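Local coordinates for protein pid-3 (Caenorhabditis elegans, PDB 7OCX) that takes part in piRNA (21U RNA) biogenesis as a component of the PETISCO complex, pairing through its RNA recognition motif domain with that of TOFU-6, at residues 51-54 with 58-61; 34-39 with 63-68. All coordinates share one frame; numbering follows the deposited sequence.

How the contacts relate
Both contacts use helix 56-66 of the RNA recognition motif domain, and their centres lie about 7 Å apart. Contact 1 joins the start of this helix to the end of strand 48-53, just before it in the chain; contact 2 joins its C-terminal end to the segment leading into strand 38-45, the sheet neighbour of strand 48-53. The two touch directly. Q58 OE1 accepts a probable hydrogen bond from R37 N at 2.8 Å. A second probable one runs from N39 ND2 to E54 OE1, also 2.8 Å, and L53 CD2 packs on R37 O. Residues of both contacts also meet TOFU-6, so the shared helix belongs to the interface between the two proteins.

Contact 1: residues 51-54 with 58-61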
loop_
_atom_site.group_PDB
_atom_site.type_symbol
_atom_site.label_atom_id
_atom_site.label_comp_id
_atom_site.label_asym_id
_atom_site.label_seq_id
_atom_site.Cartn_x
_atom_site.Cartn_y
_atom_site.Cartn_z
ATOM N N VAL B 51 7.100 6.069 -12.367
ATOM C CA VAL B 51 7.311 6.213 -10.926
ATOM C C VAL B 51 8.800 6.283 -10.662
ATOM O O VAL B 51 9.560 5.467 -11.188
ATOM C CB VAL B 51 6.691 5.041 -10.138
ATOM C CG1 VAL B 51 7.001 5.166 -8.669
ATOM C CG2 VAL B 51 5.225 4.960 -10.440
ATOM N N ALA B 52 9.215 7.234 -9.837
ATOM C CA ALA B 52 10.589 7.287 -9.354
ATOM C C ALA B 52 10.618 6.671 -7.960
ATOM O O ALA B 52 9.928 7.148 -7.056
ATOM C CB ALA B 52 11.119 8.718 -9.342
ATOM N N LEU B 53 11.352 5.576 -7.816
ATOM C CA LEU B 53 11.621 4.940 -6.541
ATOM C C LEU B 53 12.973 5.418 -6.038
ATOM O O LEU B 53 13.692 6.147 -6.716
ATOM C CB LEU B 53 11.570 3.419 -6.662
ATOM C CG LEU B 53 10.306 2.705 -7.146
ATOM C CD1 LEU B 53 10.547 1.223 -7.116
ATOM C CD2 LEU B 53 9.136 3.089 -6.248
ATOM N N GLU B 54 13.350 4.976 -4.849
ATOM C CA GLU B 54 14.554 5.511 -4.219
ATOM C C GLU B 54 15.819 5.170 -5.013
ATOM O O GLU B 54 16.732 5.996 -5.119
ATOM C CB GLU B 54 14.639 4.968 -2.787
ATOM C CG GLU B 54 15.817 5.430 -1.940
ATOM C CD GLU B 54 15.886 6.930 -1.785
ATOM O OE1 GLU B 54 14.864 7.610 -2.038
ATOM O OE2 GLU B 54 16.963 7.432 -1.390
ATOM N N GLN B 58 15.506 -1.004 -5.565
ATOM C CA GLN B 58 14.077 -1.007 -5.342
ATOM C C GLN B 58 13.319 -1.148 -6.660
ATOM O O GLN B 58 12.317 -1.874 -6.723
ATOM C CB GLN B 58 13.677 0.235 -4.539
ATOM C CG GLN B 58 14.324 0.231 -3.143
ATOM C CD GLN B 58 13.649 1.178 -2.168
ATOM O OE1 GLN B 58 12.446 1.417 -2.276
ATOM N NE2 GLN B 58 14.410 1.715 -1.213
ATOM N N VAL B 59 13.810 -0.534 -7.736
ATOM C CA VAL B 59 13.187 -0.771 -9.039
ATOM C C VAL B 59 13.248 -2.248 -9.387
ATOM O O VAL B 59 12.248 -2.854 -9.777
ATOM C CB VAL B 59 13.866 0.076 -10.126
ATOM C CG1 VAL B 59 13.400 -0.334 -11.532
ATOM C CG2 VAL B 59 13.589 1.542 -9.923
ATOM N N TYR B 60 14.419 -2.852 -9.239
ATOM C CA TYR B 60 14.559 -4.259 -9.590
ATOM C C TYR B 60 13.561 -5.126 -8.825
ATOM O O TYR B 60 12.899 -6.000 -9.406
ATOM C CB TYR B 60 15.992 -4.708 -9.321
ATOM C CG TYR B 60 16.257 -6.154 -9.641
ATOM C CD1 TYR B 60 16.590 -6.559 -10.928
ATOM C CD2 TYR B 60 16.117 -7.133 -8.655
ATOM C CE1 TYR B 60 16.830 -7.894 -11.214
ATOM C CE2 TYR B 60 16.341 -8.459 -8.935
ATOM C CZ TYR B 60 16.690 -8.841 -10.220
ATOM O OH TYR B 60 16.915 -10.159 -10.518
ATOM N N GLN B 61 13.453 -4.911 -7.515
ATOM C CA GLN B 61 12.553 -5.721 -6.691
ATOM C C GLN B 61 11.082 -5.437 -6.986
ATOM O O GLN B 61 10.249 -6.355 -6.941
ATOM C CB GLN B 61 12.847 -5.471 -5.208
ATOM C CG GLN B 61 14.272 -5.876 -4.826
ATOM C CD GLN B 61 14.647 -5.408 -3.433
ATOM O OE1 GLN B 61 14.501 -6.140 -2.459
ATOM N NE2 GLN B 61 15.178 -4.199 -3.353
#
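The carboxylate oxygen OE1 of E54, whose CB lies against the amide of Q58, takes a hydrogen bond from N39 ND2 and faces R37 NE in a long, weak ion pair. E54 starts with CG anti to the backbone N (chi1 -179°) and then bends at chi2, carrying the acid group away from the helix towards those two residues. What remains beside the helix is its aliphatic part: the methylenes CB and CG lie against the amide nitrogen of Q58, with E54 CB 3.6 Å from Q58 NE2. No hydrogen bond joins the two segments. Glutamine suits its place because its amide offers both an acceptor and a donor: OE1 is held by the backbone N of R37, and NE2 gives a hydrogen bond to S44 O of the TOFU-6 chain. Both polar atoms of this buried amide are thus satisfied, which fixes which way round it lies.

L53 does the apolar work. Its CD1 lies over the peptide joining Q58 to V59, 3.6 Å from Q58 O and 3.8 Å from V59 N. The same methyl meets V59 CG2 at 4.2 Å and Q58 CB at the same distance. A branched leucine can thus pack on the helix backbone with one methyl.

Here the third strand of the RNA recognition motif turns into its second helix, with N55 OD1 accepting from Q58 N in the turn. L53, wedged among L15 of strand 14-18, V38 of strand 38-45 and the helix, joins the start of helix 56-66 to one face of the antiparallel sheet.

Contact 2: residues 34-39 with 63-68; sequences TPYRVN and VQDFNG
The backbones stay well apart, T34 and D65 being closest with their CA atoms 10.2 Å from each other, and side chains, above all the rings of Y36 and F66, span the gap. They tie the loop between the first helix and second strand of the RNA recognition motif to the last turn of its second helix, 56-66. Y36 reaches across and gives its hydroxyl hydrogen to D65, with Y36 OH 2.7 Å from D65 OD2. The hydroxyl comes from above the carboxylate, 44° out of its plane, while that oxygen lies at the edge of the tyrosine ring, 3.3 Å from Y36 CE2. With CG anti to the carbonyl carbon (chi1 -59°), Y36 sends its ring towards the helix, and P35 CD lies above one face, toward the rim of the ring.

F66 meets this ring edge to edge: its CE2 is 3.9 Å from Y36 CD2. Farther round its rim, F66 CZ approaches T34 O at 3.6 Å, while D65 CB lies over the centre of one phenylalanine face. Phenylalanine suits a place that also packs on L77 and V79 of strand 75-81, whereas aspartate suits the partly exposed flank. A phenylalanine in place of Y36 lacks the hydroxyl, and D65 would probably lose its short bond across the contact and be freer to turn.

K42 of the TOFU-6 chain packs on both Y36 and D65, bringing a basic residue close to the acid. The contact therefore combines an apolar join with one short polar bond at its edge, where the nearby lysine may favour the charged form of D65.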
loop_
_atom_site.group_PDB
_atom_site.type_symbol
_atom_site.label_atom_id
_atom_site.label_comp_id
_atom_site.label_asym_id
_atom_site.label_seq_id
_atom_site.Cartn_x
_atom_site.Cartn_y
_atom_site.Cartn_z
ATOM N N THR B 34 3.788 -0.587 -2.258
ATOM C CA THR B 34 4.203 -0.888 -0.898
ATOM C C THR B 34 5.046 -2.154 -0.887
ATOM O O THR B 34 4.631 -3.167 -1.471
ATOM C CB THR B 34 2.983 -1.095 -0.003
ATOM O OG1 THR B 34 2.194 0.083 -0.092
ATOM C CG2 THR B 34 3.388 -1.326 1.450
ATOM N N PRO B 35 6.198 -2.162 -0.194
ATOM C CA PRO B 35 6.718 -1.125 0.722
ATOM C C PRO B 35 7.799 -0.200 0.142
ATOM O O PRO B 35 8.428 0.507 0.908
ATOM C CB PRO B 35 7.318 -1.974 1.850
ATOM C CG PRO B 35 7.919 -3.149 1.100
ATOM C CD PRO B 35 6.987 -3.403 -0.094
ATOM N N TYR B 36 8.023 -0.215 -1.171
ATOM C CA TYR B 36 9.146 0.509 -1.757
ATOM C C TYR B 36 8.953 2.016 -1.667
ATOM O O TYR B 36 7.827 2.531 -1.665
ATOM C CB TYR B 36 9.372 0.054 -3.217
ATOM C CG TYR B 36 9.645 -1.423 -3.236
ATOM C CD1 TYR B 36 10.868 -1.922 -2.786
ATOM C CD2 TYR B 36 8.675 -2.339 -3.640
ATOM C CE1 TYR B 36 11.124 -3.267 -2.745
ATOM C CE2 TYR B 36 8.926 -3.691 -3.603
ATOM C CZ TYR B 36 10.156 -4.150 -3.151
ATOM O OH TYR B 36 10.427 -5.490 -3.102
ATOM N N ARG B 37 10.078 2.724 -1.538
ATOM C CA ARG B 37 10.025 4.162 -1.343
ATOM C C ARG B 37 9.785 4.855 -2.676
ATOM O O ARG B 37 10.597 4.745 -3.604
ATOM C CB ARG B 37 11.294 4.727 -0.709
ATOM C CG ARG B 37 11.178 6.256 -0.590
ATOM C CD ARG B 37 12.309 6.902 0.166
ATOM N NE ARG B 37 12.234 8.360 0.198
ATOM C CZ ARG B 37 11.763 9.081 1.205
ATOM N NH1 ARG B 37 11.233 8.516 2.272
ATOM N NH2 ARG B 37 11.856 10.404 1.152
ATOM N N VAL B 38 8.692 5.606 -2.736
ATOM C CA VAL B 38 8.271 6.360 -3.908
ATOM C C VAL B 38 8.592 7.826 -3.669
ATOM O O VAL B 38 8.120 8.422 -2.693
ATOM C CB VAL B 38 6.765 6.182 -4.170
ATOM C CG1 VAL B 38 6.355 7.029 -5.364
ATOM C CG2 VAL B 38 6.409 4.746 -4.361
ATOM N N ASN B 39 9.353 8.425 -4.574
ATOM C CA ASN B 39 9.706 9.833 -4.488
ATOM C C ASN B 39 8.979 10.707 -5.487
ATOM O O ASN B 39 9.009 11.934 -5.358
ATOM C CB ASN B 39 11.203 10.003 -4.696
ATOM C CG ASN B 39 11.988 9.462 -3.554
ATOM O OD1 ASN B 39 11.567 9.572 -2.396
ATOM N ND2 ASN B 39 13.122 8.853 -3.849
ATOM N N VAL B 63 9.789 -4.556 -9.905
ATOM C CA VAL B 63 9.457 -5.299 -11.117
ATOM C C VAL B 63 9.216 -6.769 -10.788
ATOM O O VAL B 63 8.213 -7.367 -11.205
ATOM C CB VAL B 63 10.565 -5.132 -12.176
ATOM C CG1 VAL B 63 10.274 -6.025 -13.394
ATOM C CG2 VAL B 63 10.708 -3.670 -12.585
ATOM N N GLN B 64 10.118 -7.368 -10.010
ATOM C CA GLN B 64 9.976 -8.783 -9.686
ATOM C C GLN B 64 8.700 -9.032 -8.894
ATOM O O GLN B 64 8.000 -10.020 -9.136
ATOM C CB GLN B 64 11.225 -9.240 -8.934
ATOM C CG GLN B 64 11.231 -10.631 -8.322
ATOM C CD GLN B 64 12.610 -10.991 -7.744
ATOM O OE1 GLN B 64 12.872 -10.786 -6.556
ATOM N NE2 GLN B 64 13.498 -11.497 -8.595
ATOM N N ASP B 65 8.367 -8.131 -7.957
ATOM C CA ASP B 65 7.209 -8.368 -7.100
ATOM C C ASP B 65 5.889 -8.171 -7.840
ATOM O O ASP B 65 4.889 -8.831 -7.518
ATOM C CB ASP B 65 7.185 -7.420 -5.894
ATOM C CG ASP B 65 8.214 -7.739 -4.828
ATOM O OD1 ASP B 65 8.937 -8.741 -4.947
ATOM O OD2 ASP B 65 8.273 -6.932 -3.851
ATOM N N PHE B 66 5.830 -7.192 -8.761
ATOM C CA PHE B 66 4.552 -6.698 -9.259
ATOM C C PHE B 66 4.298 -6.956 -10.731
ATOM O O PHE B 66 3.141 -7.005 -11.129
ATOM C CB PHE B 66 4.424 -5.186 -8.982
ATOM C CG PHE B 66 4.586 -4.833 -7.537
ATOM C CD1 PHE B 66 3.820 -5.468 -6.552
ATOM C CD2 PHE B 66 5.546 -3.920 -7.144
ATOM C CE1 PHE B 66 4.000 -5.185 -5.213
ATOM C CE2 PHE B 66 5.720 -3.620 -5.792
ATOM C CZ PHE B 66 4.966 -4.257 -4.837
ATOM N N ASN B 67 5.314 -7.201 -11.549
ATOM C CA ASN B 67 5.005 -7.507 -12.935
ATOM C C ASN B 67 4.194 -8.791 -13.059
ATOM O O ASN B 67 4.576 -9.846 -12.537
ATOM C CB ASN B 67 6.273 -7.634 -13.762
ATOM C CG ASN B 67 5.984 -7.581 -15.234
ATOM O OD1 ASN B 67 5.172 -6.783 -15.696
ATOM N ND2 ASN B 67 6.612 -8.463 -15.979
ATOM N N GLY B 68 3.076 -8.714 -13.777
ATOM C CA GLY B 68 2.219 -9.868 -13.935
ATOM C C GLY B 68 1.251 -10.104 -12.795
ATOM O O GLY B 68 0.505 -11.102 -12.822
#